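Local coordinates for protein gene activator AphA (Vibrio cholerae, PDB 1YG2) that probably acts as a DNA-binding transcription activator of virulence genes, as a dimeric member of the winged helix superfamily related to the PadR regulators, at residues A[94-99]-A[162-167]; A[13-18]-A[68-73]; A[124-129]-A[156-161]. One frame throughout, in Å; residues are numbered along the deposited sequence.

Contact 1: A[94-99]-A[162-167]; sequences DEFSAK and QAWIQW
Asp94 OD1 is gripped twice by Ser97, and both residues pack against the six-membered ring of Trp167. Asp94 is the N-cap of helix 95-101. Its OD1 accepts the backbone N-H of Ser97 in a capping bond with an N-H...O angle of 140°, and also the hydroxyl, Ser97 OG lying 2.6 Å from Asp94 OD1. The two donors come from opposite faces of the carboxylate plane, which should hold the group in its rotation. Trp167 CZ2 lies 4.1 Å from Ser97 OG, a packing contact without a hydrogen bond across the interface.

The remainder is aromatic. Phe96 presents one face to Trp164, whose CZ2 stands 3.9 Å above the plane, over the ring centre. This is an edge-to-face pair: the centroid of the Phe96 ring and that of the six-membered ring of Trp164 are 5.2 Å apart, with planes at 60°. Trp167 meets the same residue nearer its root, Phe96 CB touching the edge of the indole at CZ3, 3.9 Å away. Both tryptophans turn CG anti to the backbone N (chi1 -174° in Trp164), which sends the two indoles outward together to bridge helix axes 13.3 Å apart.

Four of the five touching residues are buried, and the second subunit supplies much of the cover. Trp167 NE1 donates to the backbone O of Leu152 of that subunit, and Trp164 meets the ring of its His89 edge-to-face. Within its own chain the turn 95-99 runs nearly parallel to 162-167, while helix 108-136 flanks both through Leu118 beside Phe96 and Ser122 beside Trp164.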
ATOM      1  N   ASP A  94      -1.118   7.074   4.431  1.00 41.78           N
ATOM      2  CA  ASP A  94       0.145   7.292   3.748  1.00 39.43           C
ATOM      3  C   ASP A  94       1.177   8.118   4.500  1.00 38.27           C
ATOM      4  O   ASP A  94       1.019   9.326   4.702  1.00 36.72           O
ATOM      5  CB  ASP A  94      -0.105   7.918   2.380  1.00 40.86           C
ATOM      6  CG  ASP A  94       1.154   8.001   1.556  1.00 39.90           C
ATOM      7  OD1 ASP A  94       1.704   9.102   1.395  1.00 41.54           O
ATOM      8  OD2 ASP A  94       1.606   6.947   1.074  1.00 44.22           O
ATOM      9  N   GLU A  95       2.263   7.453   4.875  1.00 37.55           N
ATOM     10  CA  GLU A  95       3.341   8.090   5.613  1.00 38.33           C
ATOM     11  C   GLU A  95       4.023   9.202   4.824  1.00 35.51           C
ATOM     12  O   GLU A  95       4.412  10.221   5.387  1.00 35.41           O
ATOM     13  CB  GLU A  95       4.378   7.045   6.026  1.00 42.24           C
ATOM     14  CG  GLU A  95       5.315   7.530   7.115  1.00 49.79           C
ATOM     15  CD  GLU A  95       4.641   7.607   8.476  1.00 51.80           C
ATOM     16  OE1 GLU A  95       3.393   7.539   8.538  1.00 53.86           O
ATOM     17  OE2 GLU A  95       5.365   7.741   9.484  1.00 54.08           O
ATOM     18  N   PHE A  96       4.179   9.013   3.523  1.00 35.09           N
ATOM     19  CA  PHE A  96       4.824  10.037   2.709  1.00 34.42           C
ATOM     20  C   PHE A  96       3.984  11.296   2.660  1.00 32.60           C
ATOM     21  O   PHE A  96       4.507  12.410   2.712  1.00 32.87           O
ATOM     22  CB  PHE A  96       5.052   9.523   1.289  1.00 39.62           C
ATOM     23  CG  PHE A  96       6.039   8.404   1.217  1.00 44.62           C
ATOM     24  CD1 PHE A  96       5.620   7.104   0.950  1.00 46.81           C
ATOM     25  CD2 PHE A  96       7.387   8.650   1.436  1.00 45.40           C
ATOM     26  CE1 PHE A  96       6.532   6.060   0.907  1.00 48.48           C
ATOM     27  CE2 PHE A  96       8.313   7.618   1.398  1.00 48.89           C
ATOM     28  CZ  PHE A  96       7.885   6.318   1.131  1.00 49.35           C
ATOM     29  N   SER A  97       2.673  11.115   2.557  1.00 30.70           N
ATOM     30  CA  SER A  97       1.757  12.246   2.510  1.00 32.06           C
ATOM     31  C   SER A  97       1.765  12.927   3.868  1.00 31.51           C
ATOM     32  O   SER A  97       1.788  14.154   3.956  1.00 31.72           O
ATOM     33  CB  SER A  97       0.343  11.782   2.174  1.00 30.09           C
ATOM     34  OG  SER A  97       0.289  11.264   0.853  1.00 30.22           O
ATOM     35  N   ALA A  98       1.751  12.119   4.924  1.00 29.51           N
ATOM     36  CA  ALA A  98       1.773  12.644   6.279  1.00 31.20           C
ATOM     37  C   ALA A  98       3.019  13.512   6.502  1.00 31.67           C
ATOM     38  O   ALA A  98       2.932  14.578   7.088  1.00 33.21           O
ATOM     39  CB  ALA A  98       1.741  11.494   7.275  1.00 32.85           C
ATOM     40  N   LYS A  99       4.173  13.057   6.026  1.00 34.10           N
ATOM     41  CA  LYS A  99       5.403  13.828   6.178  1.00 35.35           C
ATOM     42  C   LYS A  99       5.324  15.091   5.318  1.00 35.51           C
ATOM     43  O   LYS A  99       5.754  16.164   5.733  1.00 36.65           O
ATOM     44  CB  LYS A  99       6.618  13.001   5.741  1.00 38.67           C
ATOM     45  CG  LYS A  99       6.946  11.793   6.616  1.00 42.60           C
ATOM     46  CD  LYS A  99       7.563  12.183   7.938  1.00 44.81           C
ATOM     47  CE  LYS A  99       7.977  10.944   8.760  1.00 45.43           C
ATOM     48  NZ  LYS A  99       9.196  10.259   8.234  1.00 45.47           N
ATOM     49  N   GLN A 162       5.384   2.806 -10.714  1.00 42.17           N
ATOM     50  CA  GLN A 162       5.522   3.866 -11.709  1.00 43.06           C
ATOM     51  C   GLN A 162       4.629   5.037 -11.338  1.00 42.03           C
ATOM     52  O   GLN A 162       5.009   6.200 -11.491  1.00 43.78           O
ATOM     53  CB  GLN A 162       5.140   3.355 -13.096  1.00 44.76           C
ATOM     54  CG  GLN A 162       6.263   2.623 -13.823  1.00 49.39           C
ATOM     55  CD  GLN A 162       5.833   2.076 -15.181  1.00 53.32           C
ATOM     56  OE1 GLN A 162       6.654   1.911 -16.084  1.00 58.10           O
ATOM     57  NE2 GLN A 162       4.547   1.776 -15.322  1.00 53.40           N
ATOM     58  N   ALA A 163       3.435   4.729 -10.847  1.00 40.32           N
ATOM     59  CA  ALA A 163       2.513   5.777 -10.453  1.00 39.72           C
ATOM     60  C   ALA A 163       3.100   6.537  -9.268  1.00 37.77           C
ATOM     61  O   ALA A 163       3.006   7.754  -9.194  1.00 34.91           O
ATOM     62  CB  ALA A 163       1.156   5.177 -10.086  1.00 41.70           C
ATOM     63  N   TRP A 164       3.721   5.815  -8.343  1.00 37.70           N
ATOM     64  CA  TRP A 164       4.301   6.466  -7.175  1.00 38.96           C
ATOM     65  C   TRP A 164       5.474   7.381  -7.556  1.00 39.39           C
ATOM     66  O   TRP A 164       5.656   8.456  -6.973  1.00 37.16           O
ATOM     67  CB  TRP A 164       4.760   5.423  -6.160  1.00 38.75           C
ATOM     68  CG  TRP A 164       5.216   6.043  -4.890  1.00 42.14           C
ATOM     69  CD1 TRP A 164       4.449   6.356  -3.799  1.00 40.08           C
ATOM     70  CD2 TRP A 164       6.546   6.477  -4.587  1.00 43.83           C
ATOM     71  NE1 TRP A 164       5.225   6.958  -2.835  1.00 41.09           N
ATOM     72  CE2 TRP A 164       6.513   7.045  -3.291  1.00 42.26           C
ATOM     73  CE3 TRP A 164       7.762   6.442  -5.284  1.00 46.69           C
ATOM     74  CZ2 TRP A 164       7.653   7.573  -2.677  1.00 44.51           C
ATOM     75  CZ3 TRP A 164       8.898   6.969  -4.669  1.00 50.89           C
ATOM     76  CH2 TRP A 164       8.833   7.527  -3.377  1.00 49.29           C
ATOM     77  N   ILE A 165       6.263   6.950  -8.538  1.00 38.55           N
ATOM     78  CA  ILE A 165       7.396   7.740  -9.026  1.00 37.56           C
ATOM     79  C   ILE A 165       6.864   9.017  -9.668  1.00 38.15           C
ATOM     80  O   ILE A 165       7.402  10.103  -9.471  1.00 37.48           O
ATOM     81  CB  ILE A 165       8.198   6.964 -10.083  1.00 36.22           C
ATOM     82  CG1 ILE A 165       8.876   5.758  -9.429  1.00 34.94           C
ATOM     83  CG2 ILE A 165       9.194   7.908 -10.769  1.00 36.67           C
ATOM     84  CD1 ILE A 165       9.597   4.852 -10.406  1.00 38.69           C
ATOM     85  N   GLN A 166       5.799   8.881 -10.449  1.00 38.64           N
ATOM     86  CA  GLN A 166       5.198  10.052 -11.080  1.00 41.01           C
ATOM     87  C   GLN A 166       4.782  11.048  -9.987  1.00 39.88           C
ATOM     88  O   GLN A 166       4.997  12.253 -10.110  1.00 40.04           O
ATOM     89  CB  GLN A 166       3.976   9.623 -11.893  1.00 44.98           C
ATOM     90  CG  GLN A 166       3.381  10.707 -12.758  1.00 51.15           C
ATOM     91  CD  GLN A 166       2.163  10.227 -13.544  1.00 53.81           C
ATOM     92  OE1 GLN A 166       2.214   9.211 -14.233  1.00 55.13           O
ATOM     93  NE2 GLN A 166       1.066  10.965 -13.444  1.00 55.14           N
ATOM     94  N   TRP A 167       4.188  10.536  -8.912  1.00 38.44           N
ATOM     95  CA  TRP A 167       3.750  11.385  -7.808  1.00 37.96           C
ATOM     96  C   TRP A 167       4.933  12.035  -7.088  1.00 38.23           C
ATOM     97  O   TRP A 167       4.936  13.236  -6.824  1.00 37.89           O
ATOM     98  CB  TRP A 167       2.952  10.570  -6.789  1.00 36.77           C
ATOM     99  CG  TRP A 167       2.531  11.395  -5.627  1.00 35.92           C
ATOM    100  CD1 TRP A 167       1.632  12.421  -5.640  1.00 36.65           C
ATOM    101  CD2 TRP A 167       3.037  11.320  -4.293  1.00 35.80           C
ATOM    102  NE1 TRP A 167       1.552  12.996  -4.396  1.00 35.26           N
ATOM    103  CE2 TRP A 167       2.408  12.341  -3.547  1.00 35.73           C
ATOM    104  CE3 TRP A 167       3.975  10.495  -3.651  1.00 40.19           C
ATOM    105  CZ2 TRP A 167       2.672  12.559  -2.193  1.00 33.13           C
ATOM    106  CZ3 TRP A 167       4.241  10.708  -2.303  1.00 39.03           C
ATOM    107  CH2 TRP A 167       3.592  11.740  -1.589  1.00 39.83           C
TER

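Contact 2: A[13-18]-A[68-73]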
ATOM      1  N   THR A  13      -0.773 -27.010  -6.544  1.00 51.99           N
ATOM      2  CA  THR A  13      -0.542 -27.477  -7.903  1.00 56.08           C
ATOM      3  C   THR A  13       0.270 -28.773  -7.873  1.00 56.55           C
ATOM      4  O   THR A  13      -0.013 -29.698  -8.628  1.00 58.09           O
ATOM      5  CB  THR A  13       0.194 -26.420  -8.742  1.00 56.74           C
ATOM      6  OG1 THR A  13       1.483 -26.168  -8.178  1.00 62.10           O
ATOM      7  CG2 THR A  13      -0.582 -25.126  -8.756  1.00 58.56           C
ATOM      8  N   ARG A  14       1.258 -28.847  -6.985  1.00 56.82           N
ATOM      9  CA  ARG A  14       2.090 -30.045  -6.865  1.00 56.90           C
ATOM     10  C   ARG A  14       2.882 -30.072  -5.564  1.00 54.79           C
ATOM     11  O   ARG A  14       3.122 -29.031  -4.951  1.00 53.12           O
ATOM     12  CB  ARG A  14       3.071 -30.126  -8.039  1.00 61.35           C
ATOM     13  CG  ARG A  14       3.922 -28.873  -8.231  1.00 66.32           C
ATOM     14  CD  ARG A  14       4.971 -29.068  -9.327  1.00 74.13           C
ATOM     15  NE  ARG A  14       5.645 -27.821  -9.693  1.00 79.87           N
ATOM     16  CZ  ARG A  14       6.703 -27.745 -10.500  1.00 82.59           C
ATOM     17  NH1 ARG A  14       7.223 -28.847 -11.032  1.00 83.65           N
ATOM     18  NH2 ARG A  14       7.245 -26.563 -10.778  1.00 83.84           N
ATOM     19  N   ASP A  15       3.293 -31.265  -5.145  1.00 53.10           N
ATOM     20  CA  ASP A  15       4.084 -31.396  -3.928  1.00 52.03           C
ATOM     21  C   ASP A  15       5.429 -30.755  -4.227  1.00 49.92           C
ATOM     22  O   ASP A  15       5.808 -30.634  -5.384  1.00 49.96           O
ATOM     23  CB  ASP A  15       4.283 -32.869  -3.565  1.00 54.90           C
ATOM     24  CG  ASP A  15       2.970 -33.622  -3.439  1.00 57.02           C
ATOM     25  OD1 ASP A  15       2.032 -33.088  -2.815  1.00 57.13           O
ATOM     26  OD2 ASP A  15       2.872 -34.754  -3.954  1.00 59.85           O
ATOM     27  N   ALA A  16       6.149 -30.331  -3.196  1.00 48.17           N
ATOM     28  CA  ALA A  16       7.442 -29.707  -3.416  1.00 47.42           C
ATOM     29  C   ALA A  16       8.299 -29.767  -2.170  1.00 48.25           C
ATOM     30  O   ALA A  16       7.783 -29.799  -1.055  1.00 48.12           O
ATOM     31  CB  ALA A  16       7.253 -28.267  -3.838  1.00 44.63           C
ATOM     32  N   THR A  17       9.612 -29.780  -2.369  1.00 48.40           N
ATOM     33  CA  THR A  17      10.560 -29.820  -1.266  1.00 50.97           C
ATOM     34  C   THR A  17      10.647 -28.435  -0.635  1.00 52.49           C
ATOM     35  O   THR A  17      10.164 -27.454  -1.202  1.00 52.52           O
ATOM     36  CB  THR A  17      11.969 -30.214  -1.749  1.00 52.15           C
ATOM     37  OG1 THR A  17      12.471 -29.200  -2.627  1.00 53.57           O
ATOM     38  CG2 THR A  17      11.924 -31.534  -2.499  1.00 51.43           C
ATOM     39  N   GLY A  18      11.263 -28.362   0.538  1.00 54.80           N
ATOM     40  CA  GLY A  18      11.404 -27.086   1.216  1.00 57.49           C
ATOM     41  C   GLY A  18      12.238 -26.122   0.389  1.00 59.54           C
ATOM     42  O   GLY A  18      12.174 -24.902   0.572  1.00 59.22           O
ATOM     43  N   VAL A  68       9.783 -34.024   0.755  1.00 51.92           N
ATOM     44  CA  VAL A  68       8.704 -33.474  -0.060  1.00 53.35           C
ATOM     45  C   VAL A  68       7.449 -33.095   0.729  1.00 52.79           C
ATOM     46  O   VAL A  68       6.831 -33.938   1.376  1.00 53.12           O
ATOM     47  CB  VAL A  68       8.278 -34.460  -1.164  1.00 52.47           C
ATOM     48  CG1 VAL A  68       6.980 -33.991  -1.798  1.00 53.13           C
ATOM     49  CG2 VAL A  68       9.365 -34.556  -2.223  1.00 54.62           C
ATOM     50  N   TYR A  69       7.071 -31.823   0.664  1.00 51.18           N
ATOM     51  CA  TYR A  69       5.877 -31.362   1.356  1.00 49.03           C
ATOM     52  C   TYR A  69       4.664 -31.547   0.462  1.00 47.03           C
ATOM     53  O   TYR A  69       4.763 -31.462  -0.761  1.00 47.77           O
ATOM     54  CB  TYR A  69       6.005 -29.890   1.746  1.00 50.04           C
ATOM     55  CG  TYR A  69       6.992 -29.639   2.857  1.00 51.63           C
ATOM     56  CD1 TYR A  69       8.313 -29.297   2.578  1.00 52.27           C
ATOM     57  CD2 TYR A  69       6.609 -29.768   4.190  1.00 51.75           C
ATOM     58  CE1 TYR A  69       9.228 -29.089   3.601  1.00 53.49           C
ATOM     59  CE2 TYR A  69       7.515 -29.565   5.221  1.00 53.41           C
ATOM     60  CZ  TYR A  69       8.824 -29.224   4.920  1.00 54.97           C
ATOM     61  OH  TYR A  69       9.729 -29.016   5.941  1.00 56.42           O
ATOM     62  N   SER A  70       3.517 -31.802   1.076  1.00 44.15           N
ATOM     63  CA  SER A  70       2.285 -32.001   0.332  1.00 43.25           C
ATOM     64  C   SER A  70       1.133 -31.329   1.071  1.00 43.00           C
ATOM     65  O   SER A  70       1.110 -31.317   2.302  1.00 43.77           O
ATOM     66  CB  SER A  70       2.013 -33.499   0.196  1.00 41.22           C
ATOM     67  OG  SER A  70       0.841 -33.729  -0.557  1.00 42.35           O
ATOM     68  N   ILE A  71       0.181 -30.767   0.333  1.00 41.54           N
ATOM     69  CA  ILE A  71      -0.963 -30.109   0.970  1.00 39.70           C
ATOM     70  C   ILE A  71      -1.979 -31.163   1.420  1.00 40.48           C
ATOM     71  O   ILE A  71      -2.167 -32.171   0.737  1.00 41.48           O
ATOM     72  CB  ILE A  71      -1.656 -29.130   0.002  1.00 39.48           C
ATOM     73  CG1 ILE A  71      -2.608 -28.217   0.780  1.00 37.85           C
ATOM     74  CG2 ILE A  71      -2.420 -29.900  -1.078  1.00 37.78           C
ATOM     75  CD1 ILE A  71      -3.273 -27.148  -0.075  1.00 37.92           C
ATOM     76  N   THR A  72      -2.619 -30.948   2.568  1.00 38.82           N
ATOM     77  CA  THR A  72      -3.615 -31.903   3.065  1.00 36.78           C
ATOM     78  C   THR A  72      -5.011 -31.374   2.784  1.00 35.12           C
ATOM     79  O   THR A  72      -5.167 -30.238   2.346  1.00 34.43           O
ATOM     80  CB  THR A  72      -3.508 -32.116   4.579  1.00 38.59           C
ATOM     81  OG1 THR A  72      -3.805 -30.884   5.255  1.00 39.72           O
ATOM     82  CG2 THR A  72      -2.112 -32.595   4.957  1.00 35.75           C
ATOM     83  N   GLN A  73      -6.022 -32.196   3.032  1.00 33.47           N
ATOM     84  CA  GLN A  73      -7.396 -31.771   2.802  1.00 32.54           C
ATOM     85  C   GLN A  73      -7.695 -30.535   3.643  1.00 33.97           C
ATOM     86  O   GLN A  73      -8.418 -29.634   3.206  1.00 33.85           O
ATOM     87  CB  GLN A  73      -8.379 -32.886   3.164  1.00 33.07           C
ATOM     88  CG  GLN A  73      -9.837 -32.471   3.008  1.00 33.06           C
ATOM     89  CD  GLN A  73     -10.129 -31.953   1.602  1.00 37.87           C
ATOM     90  OE1 GLN A  73      -9.471 -32.352   0.646  1.00 35.49           O
ATOM     91  NE2 GLN A  73     -11.121 -31.078   1.472  1.00 36.32           N
TER
HETATM   92  O   HOH W   1       1.064 -30.714  -2.384  1.00 42.49           O
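Ala16 and Tyr69 form an antiparallel hydrogen-bonded pair, a single bridge that ties the loop between helices 3-13 and 18-25 to strand 69-71. In winged helix domains a short strand at this place commonly joins the two strands of the wing, here 53-55 and 69-71. Ala16 N donates to Tyr69 O over 3.0 Å. The return bond, from Tyr69 N to Ala16 O, is shorter at 2.7 Å.

Packing is tight round this pair. Tyr69 sets its ring edge-on to the loop, so that Ala16 O and Gly18 N both lie at the edge in the ring plane, Gly18 N 3.7 Å from Tyr69 CD1. On the flank away from the ring, Asp15 CB touches both Tyr69 O, at 3.2 Å, and Val68 CG1, at 3.4 Å. Thr17 CG2 and Val68 CG2 make a looser apolar contact at 4.0 Å.

Towards solvent lies the carboxylate of Asp15. Ser70 turns its hydroxyl anti to the backbone N (chi1 -178°), and Ser70 OG donates to Asp15 OD1 over 2.6 Å from above the carboxylate plane. A water also donates to Asp15 OD1 and accepts from Ile71 N, 2.9 Å away. Past the single bridge, then, pairing is carried on by a side chain and a solvent molecule: one carboxylate oxygen takes two donors, an arrangement that should favour its charged form and bind the loop to the strand through polar bonds at an exposed surface.

Contact 3: A[124-129]-A[156-161]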
ATOM      1  N   LYS A 124      15.086   2.138 -10.055  1.00 47.91           N
ATOM      2  CA  LYS A 124      15.901   0.948 -10.257  1.00 50.76           C
ATOM      3  C   LYS A 124      15.010  -0.286 -10.233  1.00 49.70           C
ATOM      4  O   LYS A 124      15.176  -1.195 -11.032  1.00 50.52           O
ATOM      5  CB  LYS A 124      16.959   0.806  -9.156  1.00 53.12           C
ATOM      6  CG  LYS A 124      18.014   1.893  -9.133  1.00 59.20           C
ATOM      7  CD  LYS A 124      19.103   1.589  -8.105  1.00 63.26           C
ATOM      8  CE  LYS A 124      18.533   1.473  -6.690  1.00 66.81           C
ATOM      9  NZ  LYS A 124      19.592   1.201  -5.672  1.00 69.68           N
ATOM     10  N   LEU A 125      14.072  -0.316  -9.296  1.00 49.20           N
ATOM     11  CA  LEU A 125      13.166  -1.448  -9.170  1.00 48.63           C
ATOM     12  C   LEU A 125      12.266  -1.581 -10.402  1.00 46.71           C
ATOM     13  O   LEU A 125      11.986  -2.688 -10.853  1.00 46.87           O
ATOM     14  CB  LEU A 125      12.312  -1.289  -7.911  1.00 50.28           C
ATOM     15  CG  LEU A 125      11.543  -2.521  -7.441  1.00 52.27           C
ATOM     16  CD1 LEU A 125      12.516  -3.674  -7.194  1.00 53.14           C
ATOM     17  CD2 LEU A 125      10.774  -2.183  -6.167  1.00 53.54           C
ATOM     18  N   VAL A 126      11.817  -0.457 -10.951  1.00 44.43           N
ATOM     19  CA  VAL A 126      10.957  -0.495 -12.129  1.00 43.53           C
ATOM     20  C   VAL A 126      11.740  -1.035 -13.316  1.00 43.78           C
ATOM     21  O   VAL A 126      11.235  -1.848 -14.090  1.00 43.56           O
ATOM     22  CB  VAL A 126      10.400   0.912 -12.464  1.00 43.37           C
ATOM     23  CG1 VAL A 126       9.794   0.928 -13.859  1.00 43.13           C
ATOM     24  CG2 VAL A 126       9.342   1.296 -11.439  1.00 42.11           C
ATOM     25  N   ALA A 127      12.985  -0.587 -13.444  1.00 44.64           N
ATOM     26  CA  ALA A 127      13.856  -1.027 -14.527  1.00 44.85           C
ATOM     27  C   ALA A 127      14.037  -2.532 -14.453  1.00 45.10           C
ATOM     28  O   ALA A 127      13.973  -3.231 -15.465  1.00 45.16           O
ATOM     29  CB  ALA A 127      15.211  -0.329 -14.422  1.00 46.96           C
ATOM     30  N   HIS A 128      14.263  -3.020 -13.238  1.00 46.37           N
ATOM     31  CA  HIS A 128      14.451  -4.441 -12.971  1.00 48.25           C
ATOM     32  C   HIS A 128      13.250  -5.246 -13.467  1.00 47.99           C
ATOM     33  O   HIS A 128      13.390  -6.230 -14.200  1.00 46.79           O
ATOM     34  CB  HIS A 128      14.629  -4.644 -11.464  1.00 51.70           C
ATOM     35  CG  HIS A 128      14.574  -6.076 -11.027  1.00 56.52           C
ATOM     36  ND1 HIS A 128      15.523  -7.006 -11.394  1.00 59.03           N
ATOM     37  CD2 HIS A 128      13.692  -6.733 -10.236  1.00 58.40           C
ATOM     38  CE1 HIS A 128      15.229  -8.173 -10.848  1.00 60.15           C
ATOM     39  NE2 HIS A 128      14.122  -8.034 -10.139  1.00 60.01           N
ATOM     40  N   TYR A 129      12.064  -4.813 -13.059  1.00 47.13           N
ATOM     41  CA  TYR A 129      10.836  -5.489 -13.438  1.00 46.32           C
ATOM     42  C   TYR A 129      10.596  -5.435 -14.942  1.00 44.01           C
ATOM     43  O   TYR A 129      10.131  -6.400 -15.530  1.00 41.13           O
ATOM     44  CB  TYR A 129       9.669  -4.881 -12.653  1.00 48.94           C
ATOM     45  CG  TYR A 129       9.678  -5.293 -11.193  1.00 53.54           C
ATOM     46  CD1 TYR A 129       9.140  -4.470 -10.199  1.00 56.33           C
ATOM     47  CD2 TYR A 129      10.214  -6.524 -10.809  1.00 55.69           C
ATOM     48  CE1 TYR A 129       9.141  -4.866  -8.853  1.00 57.52           C
ATOM     49  CE2 TYR A 129      10.217  -6.931  -9.478  1.00 58.28           C
ATOM     50  CZ  TYR A 129       9.682  -6.100  -8.506  1.00 58.95           C
ATOM     51  OH  TYR A 129       9.694  -6.521  -7.193  1.00 62.79           O
ATOM     52  N   ARG A 156       1.780  -5.617 -11.535  1.00 40.99           N
ATOM     53  CA  ARG A 156       1.222  -4.775 -10.476  1.00 41.51           C
ATOM     54  C   ARG A 156       2.270  -3.857  -9.852  1.00 40.79           C
ATOM     55  O   ARG A 156       2.024  -2.666  -9.667  1.00 40.48           O
ATOM     56  CB  ARG A 156       0.579  -5.628  -9.380  1.00 43.05           C
ATOM     57  CG  ARG A 156      -0.375  -4.829  -8.505  1.00 46.07           C
ATOM     58  CD  ARG A 156      -0.437  -5.347  -7.081  1.00 49.96           C
ATOM     59  NE  ARG A 156       0.009  -4.314  -6.154  1.00 54.77           N
ATOM     60  CZ  ARG A 156       1.209  -4.281  -5.585  1.00 54.73           C
ATOM     61  NH1 ARG A 156       2.090  -5.240  -5.836  1.00 56.12           N
ATOM     62  NH2 ARG A 156       1.541  -3.270  -4.793  1.00 55.33           N
ATOM     63  N   ASN A 157       3.436  -4.407  -9.518  1.00 44.59           N
ATOM     64  CA  ASN A 157       4.502  -3.606  -8.910  1.00 45.95           C
ATOM     65  C   ASN A 157       4.848  -2.500  -9.862  1.00 43.26           C
ATOM     66  O   ASN A 157       5.013  -1.347  -9.482  1.00 44.28           O
ATOM     67  CB  ASN A 157       5.784  -4.414  -8.717  1.00 51.54           C
ATOM     68  CG  ASN A 157       5.584  -5.633  -7.881  1.00 56.31           C
ATOM     69  OD1 ASN A 157       5.358  -5.542  -6.673  1.00 60.60           O
ATOM     70  ND2 ASN A 157       5.666  -6.799  -8.515  1.00 57.22           N
ATOM     71  N   LEU A 158       4.971  -2.886 -11.118  1.00 42.87           N
ATOM     72  CA  LEU A 158       5.341  -1.964 -12.167  1.00 43.14           C
ATOM     73  C   LEU A 158       4.430  -0.749 -12.253  1.00 42.68           C
ATOM     74  O   LEU A 158       4.876   0.391 -12.073  1.00 44.34           O
ATOM     75  CB  LEU A 158       5.356  -2.704 -13.502  1.00 43.75           C
ATOM     76  CG  LEU A 158       6.103  -2.009 -14.634  1.00 46.89           C
ATOM     77  CD1 LEU A 158       7.564  -1.848 -14.240  1.00 47.92           C
ATOM     78  CD2 LEU A 158       5.979  -2.836 -15.911  1.00 48.78           C
ATOM     79  N   LEU A 159       3.153  -0.992 -12.513  1.00 41.53           N
ATOM     80  CA  LEU A 159       2.180   0.083 -12.657  1.00 38.17           C
ATOM     81  C   LEU A 159       2.067   0.963 -11.424  1.00 38.46           C
ATOM     82  O   LEU A 159       2.069   2.193 -11.526  1.00 39.71           O
ATOM     83  CB  LEU A 159       0.817  -0.510 -13.019  1.00 38.11           C
ATOM     84  CG  LEU A 159       0.810  -1.205 -14.387  1.00 38.38           C
ATOM     85  CD1 LEU A 159      -0.514  -1.919 -14.635  1.00 36.89           C
ATOM     86  CD2 LEU A 159       1.058  -0.156 -15.468  1.00 40.53           C
ATOM     87  N   VAL A 160       1.976   0.339 -10.258  1.00 38.18           N
ATOM     88  CA  VAL A 160       1.858   1.091  -9.022  1.00 40.00           C
ATOM     89  C   VAL A 160       3.127   1.880  -8.739  1.00 41.20           C
ATOM     90  O   VAL A 160       3.080   3.094  -8.521  1.00 42.85           O
ATOM     91  CB  VAL A 160       1.566   0.157  -7.835  1.00 42.42           C
ATOM     92  CG1 VAL A 160       1.604   0.940  -6.539  1.00 44.69           C
ATOM     93  CG2 VAL A 160       0.203  -0.481  -8.010  1.00 42.90           C
ATOM     94  N   ARG A 161       4.258   1.186  -8.755  1.00 40.99           N
ATOM     95  CA  ARG A 161       5.544   1.817  -8.500  1.00 42.99           C
ATOM     96  C   ARG A 161       5.755   2.992  -9.451  1.00 42.02           C
ATOM     97  O   ARG A 161       6.244   4.046  -9.048  1.00 39.29           O
ATOM     98  CB  ARG A 161       6.667   0.801  -8.682  1.00 47.55           C
ATOM     99  CG  ARG A 161       7.918   1.152  -7.931  1.00 55.43           C
ATOM    100  CD  ARG A 161       7.665   1.048  -6.445  1.00 62.38           C
ATOM    101  NE  ARG A 161       8.902   1.183  -5.688  1.00 68.43           N
ATOM    102  CZ  ARG A 161       9.032   0.836  -4.416  1.00 69.27           C
ATOM    103  NH1 ARG A 161       7.997   0.331  -3.758  1.00 71.21           N
ATOM    104  NH2 ARG A 161      10.198   0.989  -3.803  1.00 71.62           N
TER
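A long antiparallel helical hairpin, helix 108-136 followed by helix 145-177, is the element to which this contact belongs, and it illustrates how helices mesh by side-chain packing: no hydrogen bond crosses between 124-129 and 156-161. The axes of these segments come within 9.5 Å of each other at a signed crossing angle of -145°. Near the crossing Val126 CG1 packs against Leu158 CD1 at 3.6 Å, the two side chains lying at about a right angle. The same methyl of Leu158 also meets Tyr129 CB.

Beside this apolar contact, polar side chains offer flat groups or aliphatic stems. In Arg161 the bend at chi2 (68°) lays the chain against Val126 and Leu125: Val126 CG2 rests 3.8 Å from Arg161 CG, and Leu125 CD2 sits 3.7 Å above the guanidinium plane, displaced toward its rim. Asn157 crosses the Tyr129 ring at a slant, Asn157 CB 3.4 Å from Tyr129 CE1 and Asn157 ND2 over one face, with ring and amide planes 27° apart. The amide nitrogen is engaged by Tyr31 O of the same chain, to which Asn157 ND2 donates.

Beyond 156-161 on helix 145-177, Gln162 and Ile165 pack on Val126, and before it Leu154 meets Tyr129. The second subunit packs against the hairpin through its Val92 on Asn157 and its His89 on Arg161.

From the N terminus, contact 2 comes first: it closes a loop of 49 residues within the winged helix part, joining the turn after helix 3-13 to the wing strand 69-71. That loop is finished before residue 94, where contact 1 opens a second one that ends on helix 145-177. Contact 3 falls wholly within this second loop, fastening helix 108-136 to the adjoining, earlier segment of the same long helix. Contacts 1 and 3 touch directly, Ile165 CD1 lying 3.7 Å from Val126 CG2, and both border the second subunit. Contact 2 stands apart, its centre about 40 Å from that of contact 1 and across the chain's centre.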